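3',5'-cyclic-nucleotide phosphodiesterase 1 (Saccharomyces cerevisiae, PDB 4OJV) is a two-zinc phosphodiesterase of the class-II family, built on the double-sheet alpha/beta fold of the metallo-beta-lactamase-like proteins. Local coordinates at residues G157-I162 against L188-P193; K210-I215 against E254-E259; S225-F230 against E258-Y263; V278-P283 against L295-L300. All blocks are in the same frame, centred on the assembly; numbering follows the deposited sequence.

How the interactions relate
Along the chain, interaction 1 comes first and closes the 25-residue excursion between 162 and 188, through helix 159-169, pairing the ends of strands 153-157 and 186-190 at one margin of the eight-stranded sheet. Interactions 2 and 3 follow and cross: residues 210-215 open before 225-230, and 254-259 close before 258-263, with Glu258 and Glu259 common to both. Together they lay helix 256-267 against two neighbouring strands of the seven-stranded sheet. Interaction 4 comes last and closes a short loop between strand 273-279 of that sheet and helix 297-311. Interaction 1 also reaches this second sheet, with Leu158 on Lys210 of interaction 2 and Leu191 on Tyr228 of interaction 3.

Interaction 1 (G157-I162 against L188-P193); sequences GLPHTI and LKCLNP
Ile162 lies along the strand end 188-190, and each carbon beyond its CA finds a partner there. CB rests on the sulfur of Cys190, 3.6 Å from SG. At CB the chain forks. The methyl CG2 stays by the same sulfur, with CG2 to Cys190 SG at 3.8 Å, while CG1, anti to the carbonyl carbon (chi1 -64°), turns toward the backbone. Ile162 CG1 and CD1 both lie 3.6 Å from Lys189 O, and CD1 then passes the side chain of Leu188, which points the opposite way, at 4.0 Å from Leu188 CD2.

Beside this packing the two chains pair as parallel strands with Gly157 and Cys190 in register. Gly157 N donates to Lys189 O at 3.2 Å. Leu191 N returns a shorter bond to Gly157 O, 2.8 Å. Past the bridge the chain of 157-162 turns into its helix, with Leu158 at the N-cap position. The leucine methyl CD2 meets Leu191 O at 3.5 Å and continues onto the ring of Pro193, whose CB is 4.0 Å from Leu158 CD2. Pro159 also packs against Cys190 SG.

The contact joins all three members of a beta-alpha-beta crossover, strand 153-157, helix 159-169 and strand 186-190, the last an outermost strand of the eight-stranded sheet. Leu158 and Leu191 also reach across to strands 204-215 and 222-232 of the second sheet, on Pro208, Thr226 and Tyr228.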
# COMPACT_ATOMS: atom_id res chain seq x y z
N GLY A 157 -19.37 5.68 5.67
CA GLY A 157 -19.69 5.07 4.39
C GLY A 157 -21.14 4.64 4.35
O GLY A 157 -21.82 4.62 5.37
N LEU A 158 -21.60 4.29 3.16
CA LEU A 158 -22.87 3.59 3.02
C LEU A 158 -22.73 2.18 3.60
O LEU A 158 -21.61 1.70 3.79
CB LEU A 158 -23.28 3.56 1.55
CG LEU A 158 -23.62 4.90 0.89
CD1 LEU A 158 -23.98 4.69 -0.58
CD2 LEU A 158 -24.73 5.65 1.62
N PRO A 159 -23.86 1.50 3.89
CA PRO A 159 -23.76 0.16 4.47
C PRO A 159 -22.93 -0.85 3.67
O PRO A 159 -22.24 -1.67 4.26
CB PRO A 159 -25.23 -0.29 4.56
CG PRO A 159 -25.97 0.99 4.73
CD PRO A 159 -25.25 2.00 3.87
N HIS A 160 -22.96 -0.79 2.34
CA HIS A 160 -22.18 -1.76 1.53
C HIS A 160 -20.70 -1.67 1.81
O HIS A 160 -19.95 -2.62 1.58
CB HIS A 160 -22.47 -1.61 0.03
CG HIS A 160 -21.81 -0.40 -0.60
ND1 HIS A 160 -22.47 0.76 -0.80
CD2 HIS A 160 -20.52 -0.22 -1.09
CE1 HIS A 160 -21.64 1.64 -1.38
NE2 HIS A 160 -20.45 1.05 -1.55
N THR A 161 -20.26 -0.51 2.29
CA THR A 161 -18.88 -0.30 2.69
C THR A 161 -18.67 -0.65 4.16
O THR A 161 -17.80 -1.44 4.49
CB THR A 161 -18.47 1.16 2.42
OG1 THR A 161 -18.51 1.40 1.01
CG2 THR A 161 -17.08 1.45 2.95
N ILE A 162 -19.48 -0.06 5.04
CA ILE A 162 -19.24 -0.20 6.47
C ILE A 162 -19.36 -1.65 6.94
O ILE A 162 -18.54 -2.12 7.72
CB ILE A 162 -20.16 0.75 7.29
CG1 ILE A 162 -19.81 2.21 6.98
CG2 ILE A 162 -20.07 0.44 8.78
CD1 ILE A 162 -18.40 2.64 7.35
N LEU A 188 -16.58 3.25 13.17
CA LEU A 188 -17.26 3.06 11.89
C LEU A 188 -18.67 3.59 11.99
O LEU A 188 -19.40 3.22 12.92
CB LEU A 188 -17.32 1.57 11.52
CG LEU A 188 -16.02 0.85 11.16
CD1 LEU A 188 -16.22 -0.65 11.11
CD2 LEU A 188 -15.53 1.33 9.80
N LYS A 189 -19.07 4.45 11.06
CA LYS A 189 -20.41 5.03 11.08
C LYS A 189 -21.05 5.00 9.70
O LYS A 189 -20.42 5.31 8.69
CB LYS A 189 -20.38 6.45 11.63
CG LYS A 189 -20.07 6.52 13.11
CD LYS A 189 -20.24 7.93 13.66
CE LYS A 189 -19.72 8.02 15.08
NZ LYS A 189 -20.00 9.36 15.67
N CYS A 190 -22.32 4.61 9.65
CA CYS A 190 -23.06 4.55 8.40
C CYS A 190 -23.70 5.88 8.05
O CYS A 190 -24.06 6.68 8.92
CB CYS A 190 -24.13 3.46 8.44
SG CYS A 190 -23.53 1.79 8.06
N LEU A 191 -23.82 6.10 6.74
CA LEU A 191 -24.56 7.21 6.17
C LEU A 191 -25.78 6.65 5.45
O LEU A 191 -25.76 5.52 4.96
CB LEU A 191 -23.70 7.96 5.16
CG LEU A 191 -22.46 8.68 5.70
CD1 LEU A 191 -21.54 9.04 4.55
CD2 LEU A 191 -22.84 9.92 6.50
N ASN A 192 -26.83 7.46 5.37
CA ASN A 192 -28.00 7.15 4.57
C ASN A 192 -27.83 7.70 3.16
O ASN A 192 -27.43 8.85 2.99
CB ASN A 192 -29.27 7.74 5.19
CG ASN A 192 -29.59 7.15 6.55
OD1 ASN A 192 -29.46 5.94 6.76
ND2 ASN A 192 -30.00 8.00 7.48
N PRO A 193 -28.17 6.89 2.14
CA PRO A 193 -28.03 7.37 0.77
C PRO A 193 -28.99 8.51 0.45
O PRO A 193 -30.14 8.53 0.94
CB PRO A 193 -28.36 6.13 -0.07
CG PRO A 193 -29.24 5.31 0.80
CD PRO A 193 -28.74 5.53 2.20

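Interaction 2 (K210-I215 against E254-E259); sequences KVHHGI and ESLLEE. With ZN (zinc ion), chain D.
The imidazole of His212 is gripped by Glu254 and Leu256 in two perpendicular ways. Its NE2 donates to Glu254 O at 3.1 Å; the oxygen lies in the ring plane and offers a lone pair in its own carbonyl plane, which should fix the ring's rotation. Leu256 comes over one face, CD1 standing 3.6 Å from the ring centroid and 16° off the normal, a CH-pi contact. That leucine has CG anti to its carbonyl carbon (chi1 -66°), which brings CD1 over the His212 ring, while CB settles 3.4 Å from Lys210 O.

This is the start of helix 256-267 packing across strand 204-215 of a metallo-beta-lactamase-like fold. One residue further along the strand, His213 NE2 binds a zinc ion at 2.1 Å, in a site shared with His128, His130, Asp244 and a water.

Two waters sew the seam. One donates to both Lys210 O and Leu256 O, 2.8 Å from each. The other links Lys210 NZ, at 3.1 Å, to Glu254 OE2; the lysine chain reaches it by bending at chi3 (76°) after an extended start. Val211 points CG1 at Leu257 CD2, 4.1 Å away, their side chains slanting across one another.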
# COMPACT_ATOMS: atom_id res chain seq x y z
N LYS A 210 -25.28 6.03 -4.04
CA LYS A 210 -24.78 4.73 -4.45
C LYS A 210 -24.69 4.64 -5.98
O LYS A 210 -25.56 5.15 -6.69
CB LYS A 210 -25.69 3.65 -3.89
CG LYS A 210 -25.13 2.25 -3.96
CD LYS A 210 -26.08 1.26 -3.29
CE LYS A 210 -27.29 0.96 -4.16
NZ LYS A 210 -28.24 0.01 -3.52
N VAL A 211 -23.64 4.00 -6.47
CA VAL A 211 -23.44 3.76 -7.90
C VAL A 211 -22.99 2.31 -8.12
O VAL A 211 -22.67 1.60 -7.16
CB VAL A 211 -22.44 4.77 -8.55
CG1 VAL A 211 -22.93 6.21 -8.41
CG2 VAL A 211 -21.03 4.61 -7.99
N HIS A 212 -22.98 1.87 -9.38
CA HIS A 212 -22.52 0.53 -9.73
C HIS A 212 -21.04 0.47 -10.03
O HIS A 212 -20.49 1.38 -10.66
CB HIS A 212 -23.25 -0.01 -10.95
CG HIS A 212 -24.74 -0.18 -10.75
ND1 HIS A 212 -25.29 -1.08 -9.92
CD2 HIS A 212 -25.79 0.50 -11.34
CE1 HIS A 212 -26.63 -0.98 -9.98
NE2 HIS A 212 -26.93 -0.01 -10.85
N HIS A 213 -20.41 -0.64 -9.65
CA HIS A 213 -18.97 -0.86 -9.84
C HIS A 213 -18.71 -2.33 -10.13
O HIS A 213 -17.82 -2.96 -9.56
CB HIS A 213 -18.21 -0.30 -8.63
CG HIS A 213 -16.72 -0.57 -8.61
ND1 HIS A 213 -15.95 -0.59 -9.72
CD2 HIS A 213 -15.87 -0.83 -7.54
CE1 HIS A 213 -14.67 -0.87 -9.38
NE2 HIS A 213 -14.61 -1.00 -8.05
N GLY A 214 -19.50 -2.89 -11.05
CA GLY A 214 -19.27 -4.24 -11.54
C GLY A 214 -20.00 -5.29 -10.73
O GLY A 214 -20.96 -4.99 -10.01
N ILE A 215 -19.54 -6.52 -10.85
CA ILE A 215 -20.19 -7.67 -10.21
C ILE A 215 -19.14 -8.62 -9.66
O ILE A 215 -18.00 -8.64 -10.13
CB ILE A 215 -21.15 -8.43 -11.16
CG1 ILE A 215 -20.39 -8.98 -12.37
CG2 ILE A 215 -22.32 -7.55 -11.59
CD1 ILE A 215 -21.18 -9.92 -13.25
N GLU A 254 -31.07 -0.54 -11.64
CA GLU A 254 -31.47 0.83 -11.33
C GLU A 254 -30.55 1.82 -12.03
O GLU A 254 -29.33 1.61 -12.09
CB GLU A 254 -31.39 1.02 -9.81
CG GLU A 254 -32.26 2.13 -9.24
CD GLU A 254 -32.33 2.09 -7.72
OE1 GLU A 254 -32.68 3.13 -7.12
OE2 GLU A 254 -32.03 1.04 -7.11
N SER A 255 -31.12 2.90 -12.55
CA SER A 255 -30.35 3.95 -13.21
C SER A 255 -29.76 4.89 -12.15
O SER A 255 -30.15 6.05 -12.04
CB SER A 255 -31.22 4.74 -14.20
OG SER A 255 -31.72 3.90 -15.22
N LEU A 256 -28.82 4.35 -11.38
CA LEU A 256 -28.19 5.09 -10.29
C LEU A 256 -27.48 6.35 -10.76
O LEU A 256 -27.58 7.39 -10.10
CB LEU A 256 -27.22 4.18 -9.52
CG LEU A 256 -27.84 3.01 -8.75
CD1 LEU A 256 -26.77 2.14 -8.12
CD2 LEU A 256 -28.83 3.49 -7.69
N LEU A 257 -26.79 6.28 -11.89
CA LEU A 257 -26.13 7.47 -12.44
C LEU A 257 -27.12 8.53 -12.90
O LEU A 257 -26.91 9.71 -12.63
CB LEU A 257 -25.14 7.10 -13.54
CG LEU A 257 -23.84 6.49 -13.01
CD1 LEU A 257 -23.07 5.79 -14.12
CD2 LEU A 257 -22.96 7.52 -12.32
N GLU A 258 -28.20 8.13 -13.57
CA GLU A 258 -29.24 9.07 -13.95
C GLU A 258 -29.82 9.78 -12.72
O GLU A 258 -30.01 11.00 -12.75
CB GLU A 258 -30.34 8.38 -14.76
CG GLU A 258 -31.33 9.33 -15.42
CD GLU A 258 -32.26 8.62 -16.39
OE1 GLU A 258 -32.83 7.56 -16.02
OE2 GLU A 258 -32.42 9.11 -17.52
N GLU A 259 -30.09 9.02 -11.66
CA GLU A 259 -30.54 9.60 -10.39
C GLU A 259 -29.54 10.63 -9.89
O GLU A 259 -29.91 11.73 -9.46
CB GLU A 259 -30.73 8.51 -9.33
CG GLU A 259 -31.87 7.54 -9.59
CD GLU A 259 -31.98 6.47 -8.52
OE1 GLU A 259 -31.59 6.73 -7.36
OE2 GLU A 259 -32.45 5.36 -8.84
ZN ZN D . -12.79 -0.85 -6.94
O HOH W 1 -27.03 7.45 -7.38
O HOH W 2 -29.61 -0.48 -6.25
O HOH W 3 -10.96 -0.51 -6.50

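Interaction 3 (S225-F230 against E258-Y263); sequences STFYIF and EEFWSY
Phe227 drives the edge of its ring into the face of Phe260, forming a T-shaped stack with planes at 87° and centroids 4.9 Å apart. The touching atom is CD2, centred over the Phe260 ring and 3.5 Å from Phe260 CE2. At a chi2 of 10° the Phe227 ring plane nearly contains CA, so one CD edge is turned to Phe260; CB lies over the same Phe260 face as a CH-pi partner. In Phe260, CG anti to the backbone N carries the ring out from the helix to the strand.

Around this tight centre the contacts lengthen. Ile229 flanks Phe260 obliquely, its CG1 3.8 Å from Phe260 CE1, and its tip CD1 goes on to Tyr263 CD1 at 4.0 Å. On the other side Trp261 brings CH2 to 4.3 Å from Phe227 CE2, while its indole face takes the CD2 edge of Phe260. The looser side is at Glu258, which is exposed, and at Ser262, partly exposed beside Leu310. Ser262 OG turns back to its own helix, bonding Glu258 O at 2.8 Å, where Ser262 N also donates from the other side of the carbonyl plane.

No hydrogen bond crosses the contact; it is apolar packing of helix on sheet, the two segments running parallel (2°) with axes 11.1 Å apart. Strand 222-232 sits between strands 204-215 and 238-242, whose Phe209 and Ile240 both pack on Phe260. Toward helix 297-311, Trp261 lies on Leu307 and Leu310 and hydrogen-bonds through NE1 to Glu303.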
# COMPACT_ATOMS: atom_id res chain seq x y z
N SER A 225 -20.52 1.17 -5.29
CA SER A 225 -19.59 2.22 -4.93
C SER A 225 -20.40 3.46 -4.54
O SER A 225 -21.63 3.39 -4.40
CB SER A 225 -18.64 2.46 -6.11
OG SER A 225 -17.63 3.42 -5.82
N THR A 226 -19.71 4.59 -4.34
CA THR A 226 -20.36 5.79 -3.82
C THR A 226 -19.79 7.02 -4.51
O THR A 226 -18.59 7.08 -4.78
CB THR A 226 -20.09 5.95 -2.30
OG1 THR A 226 -20.25 4.68 -1.65
CG2 THR A 226 -21.00 6.98 -1.65
N PHE A 227 -20.67 7.98 -4.79
CA PHE A 227 -20.28 9.34 -5.14
C PHE A 227 -20.62 10.23 -3.95
O PHE A 227 -21.70 10.10 -3.35
CB PHE A 227 -21.12 9.84 -6.32
CG PHE A 227 -20.70 9.33 -7.69
CD1 PHE A 227 -19.76 8.31 -7.88
CD2 PHE A 227 -21.30 9.89 -8.81
CE1 PHE A 227 -19.43 7.90 -9.17
CE2 PHE A 227 -20.97 9.47 -10.09
CZ PHE A 227 -20.04 8.48 -10.27
N TYR A 228 -19.70 11.11 -3.59
CA TYR A 228 -19.93 12.07 -2.52
C TYR A 228 -20.00 13.49 -3.04
O TYR A 228 -19.08 13.95 -3.73
CB TYR A 228 -18.79 12.00 -1.50
CG TYR A 228 -18.80 10.78 -0.62
CD1 TYR A 228 -19.67 10.68 0.46
CD2 TYR A 228 -17.91 9.72 -0.84
CE1 TYR A 228 -19.67 9.56 1.28
CE2 TYR A 228 -17.90 8.60 -0.03
CZ TYR A 228 -18.78 8.53 1.04
OH TYR A 228 -18.82 7.44 1.88
N ILE A 229 -21.08 14.19 -2.69
CA ILE A 229 -21.14 15.64 -2.88
C ILE A 229 -20.75 16.32 -1.58
O ILE A 229 -21.31 16.00 -0.52
CB ILE A 229 -22.56 16.12 -3.29
CG1 ILE A 229 -23.07 15.34 -4.51
CG2 ILE A 229 -22.55 17.64 -3.54
CD1 ILE A 229 -24.49 15.66 -4.91
N PHE A 230 -19.80 17.25 -1.66
CA PHE A 230 -19.49 18.13 -0.53
C PHE A 230 -19.92 19.53 -0.89
O PHE A 230 -19.51 20.06 -1.92
CB PHE A 230 -17.99 18.09 -0.17
CG PHE A 230 -17.54 16.75 0.32
CD1 PHE A 230 -17.09 15.77 -0.57
CD2 PHE A 230 -17.61 16.44 1.68
CE1 PHE A 230 -16.69 14.53 -0.10
CE2 PHE A 230 -17.21 15.19 2.15
CZ PHE A 230 -16.76 14.24 1.25
N GLU A 258 -28.20 8.13 -13.57
CA GLU A 258 -29.24 9.07 -13.95
C GLU A 258 -29.82 9.78 -12.72
O GLU A 258 -30.01 11.00 -12.75
CB GLU A 258 -30.34 8.38 -14.76
CG GLU A 258 -31.33 9.33 -15.42
CD GLU A 258 -32.26 8.62 -16.39
OE1 GLU A 258 -32.83 7.56 -16.02
OE2 GLU A 258 -32.42 9.11 -17.52
N GLU A 259 -30.09 9.02 -11.66
CA GLU A 259 -30.54 9.60 -10.39
C GLU A 259 -29.54 10.63 -9.89
O GLU A 259 -29.91 11.73 -9.46
CB GLU A 259 -30.73 8.51 -9.33
CG GLU A 259 -31.87 7.54 -9.59
CD GLU A 259 -31.98 6.47 -8.52
OE1 GLU A 259 -31.59 6.73 -7.36
OE2 GLU A 259 -32.45 5.36 -8.84
N PHE A 260 -28.25 10.29 -9.95
CA PHE A 260 -27.22 11.19 -9.47
C PHE A 260 -27.15 12.48 -10.28
O PHE A 260 -27.18 13.58 -9.71
CB PHE A 260 -25.85 10.51 -9.43
CG PHE A 260 -24.78 11.42 -8.90
CD1 PHE A 260 -24.72 11.68 -7.53
CD2 PHE A 260 -23.91 12.08 -9.75
CE1 PHE A 260 -23.76 12.55 -7.02
CE2 PHE A 260 -22.96 12.95 -9.25
CZ PHE A 260 -22.89 13.19 -7.88
N TRP A 261 -27.04 12.37 -11.61
CA TRP A 261 -26.92 13.56 -12.44
C TRP A 261 -28.14 14.42 -12.35
O TRP A 261 -28.04 15.65 -12.39
CB TRP A 261 -26.61 13.24 -13.89
CG TRP A 261 -25.39 12.39 -14.11
CD1 TRP A 261 -25.31 11.19 -14.82
CD2 TRP A 261 -24.02 12.65 -13.65
NE1 TRP A 261 -24.02 10.71 -14.82
CE2 TRP A 261 -23.20 11.53 -14.13
CE3 TRP A 261 -23.41 13.67 -12.91
CZ2 TRP A 261 -21.84 11.45 -13.87
CZ3 TRP A 261 -22.03 13.57 -12.66
CH2 TRP A 261 -21.27 12.49 -13.13
N SER A 262 -29.31 13.79 -12.23
CA SER A 262 -30.57 14.52 -12.08
C SER A 262 -30.55 15.34 -10.79
O SER A 262 -30.94 16.51 -10.78
CB SER A 262 -31.76 13.57 -12.10
OG SER A 262 -31.89 12.95 -13.37
N TYR A 263 -30.07 14.73 -9.70
CA TYR A 263 -29.97 15.43 -8.43
C TYR A 263 -29.03 16.63 -8.53
O TYR A 263 -29.34 17.72 -8.05
CB TYR A 263 -29.50 14.47 -7.33
CG TYR A 263 -29.51 15.06 -5.94
CD1 TYR A 263 -28.45 15.85 -5.49
CD2 TYR A 263 -30.57 14.82 -5.06
CE1 TYR A 263 -28.45 16.39 -4.21
CE2 TYR A 263 -30.57 15.35 -3.78
CZ TYR A 263 -29.51 16.14 -3.36
OH TYR A 263 -29.51 16.67 -2.09

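Interaction 4 (V278-P283 against L295-L300); sequences VECSCP and LSPIYL
Leu295, Cys280 and Leu300 contribute half of the surface buried where the end of strand 273-279 meets the start of helix 297-311, the first half of a beta-alpha-beta crossover that returns through parallel strand 321-325. Leu295 is held at both ends of its backbone. Its N donates to Glu279 OE2 at 3.0 Å in an almost straight bond (178°), arriving from above the carboxylate plane, and its O takes a weak bond from Cys282 N. Its side chain meanwhile puts CD1 3.5 Å from Glu279 O.

Glu279 OE2 is shared: Ser281 also donates to it, through its backbone N and through OG at 2.7 Å. The same OG hydrogen-bonds His326, a zinc ligand, which probably places Ser281, and Glu279 behind it, in the outer shell of the metal site. Glu279 OE1 is engaged by His294 and Val245.

Cys280 sends SG anti to its backbone N (chi1 -166°), against the peptide entering the helix, 3.4 Å from Pro297 N. Leu300, one turn into that helix, splits its two methyls over the strand end and the residue after it. CD1 meets Val278 CG1 at 3.9 Å and CD2 lies 4.1 Å from Cys280 CB. Cys282 O, buried and without a hydrogen-bond partner in the model, faces only carbon here, with Ser296 CA at 3.3 Å in a CA-H...O contact and Pro297 CD at 3.1 Å.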
# COMPACT_ATOMS: atom_id res chain seq x y z
N VAL A 278 -13.46 12.15 -10.90
CA VAL A 278 -14.12 10.95 -11.38
C VAL A 278 -13.13 10.11 -12.18
O VAL A 278 -12.27 10.65 -12.87
CB VAL A 278 -15.38 11.30 -12.22
CG1 VAL A 278 -15.03 12.15 -13.42
CG2 VAL A 278 -16.13 10.04 -12.64
N GLU A 279 -13.28 8.80 -12.10
CA GLU A 279 -12.33 7.93 -12.77
C GLU A 279 -12.43 7.92 -14.29
O GLU A 279 -13.50 8.14 -14.87
CB GLU A 279 -12.46 6.49 -12.27
CG GLU A 279 -13.73 5.76 -12.69
CD GLU A 279 -13.47 4.28 -12.89
OE1 GLU A 279 -13.83 3.48 -12.01
OE2 GLU A 279 -12.87 3.93 -13.94
N CYS A 280 -11.29 7.62 -14.91
CA CYS A 280 -11.30 7.02 -16.23
C CYS A 280 -10.16 6.01 -16.21
O CYS A 280 -9.02 6.33 -16.55
CB CYS A 280 -11.14 8.06 -17.34
SG CYS A 280 -11.54 7.39 -18.96
N SER A 281 -10.46 4.80 -15.75
CA SER A 281 -9.40 3.83 -15.49
C SER A 281 -8.63 3.43 -16.73
O SER A 281 -7.43 3.14 -16.65
CB SER A 281 -9.97 2.57 -14.84
OG SER A 281 -10.42 2.81 -13.52
N CYS A 282 -9.33 3.37 -17.86
CA CYS A 282 -8.78 2.77 -19.07
C CYS A 282 -8.94 3.69 -20.27
O CYS A 282 -9.90 4.47 -20.35
CB CYS A 282 -9.52 1.49 -19.40
SG CYS A 282 -9.49 0.25 -18.10
N PRO A 283 -8.00 3.60 -21.24
CA PRO A 283 -8.16 4.28 -22.52
C PRO A 283 -9.19 3.56 -23.40
O PRO A 283 -9.69 2.50 -23.02
CB PRO A 283 -6.77 4.18 -23.15
CG PRO A 283 -6.22 2.91 -22.60
CD PRO A 283 -6.74 2.83 -21.19
N LEU A 295 -14.72 2.95 -16.04
CA LEU A 295 -14.98 3.78 -17.21
C LEU A 295 -13.82 3.81 -18.18
O LEU A 295 -12.65 3.67 -17.79
CB LEU A 295 -15.34 5.21 -16.79
CG LEU A 295 -16.56 5.42 -15.89
CD1 LEU A 295 -16.71 6.89 -15.53
CD2 LEU A 295 -17.84 4.90 -16.53
N SER A 296 -14.16 4.00 -19.46
CA SER A 296 -13.22 4.40 -20.49
C SER A 296 -13.70 5.76 -21.02
O SER A 296 -14.76 6.23 -20.61
CB SER A 296 -13.19 3.37 -21.62
OG SER A 296 -14.33 3.56 -22.45
N PRO A 297 -12.93 6.40 -21.92
CA PRO A 297 -13.32 7.76 -22.29
C PRO A 297 -14.71 7.92 -22.91
O PRO A 297 -15.37 8.92 -22.64
CB PRO A 297 -12.21 8.20 -23.25
CG PRO A 297 -11.02 7.44 -22.76
CD PRO A 297 -11.59 6.09 -22.45
N ILE A 298 -15.15 6.94 -23.68
CA ILE A 298 -16.48 7.02 -24.28
C ILE A 298 -17.57 6.94 -23.20
O ILE A 298 -18.54 7.69 -23.25
CB ILE A 298 -16.70 5.97 -25.41
CG1 ILE A 298 -18.07 6.15 -26.08
CG2 ILE A 298 -16.51 4.54 -24.89
CD1 ILE A 298 -18.27 7.51 -26.71
N TYR A 299 -17.39 6.08 -22.21
CA TYR A 299 -18.37 5.95 -21.15
C TYR A 299 -18.39 7.18 -20.23
O TYR A 299 -19.47 7.65 -19.84
CB TYR A 299 -18.18 4.66 -20.36
CG TYR A 299 -18.37 3.43 -21.22
CD1 TYR A 299 -19.65 3.05 -21.65
CD2 TYR A 299 -17.28 2.66 -21.61
CE1 TYR A 299 -19.82 1.92 -22.45
CE2 TYR A 299 -17.45 1.53 -22.41
CZ TYR A 299 -18.72 1.17 -22.82
OH TYR A 299 -18.87 0.06 -23.61
N LEU A 300 -17.22 7.72 -19.91
CA LEU A 300 -17.18 8.92 -19.10
C LEU A 300 -17.81 10.11 -19.86
O LEU A 300 -18.62 10.85 -19.30
CB LEU A 300 -15.75 9.26 -18.65
CG LEU A 300 -15.61 10.58 -17.86
CD1 LEU A 300 -16.55 10.65 -16.65
CD2 LEU A 300 -14.18 10.80 -17.40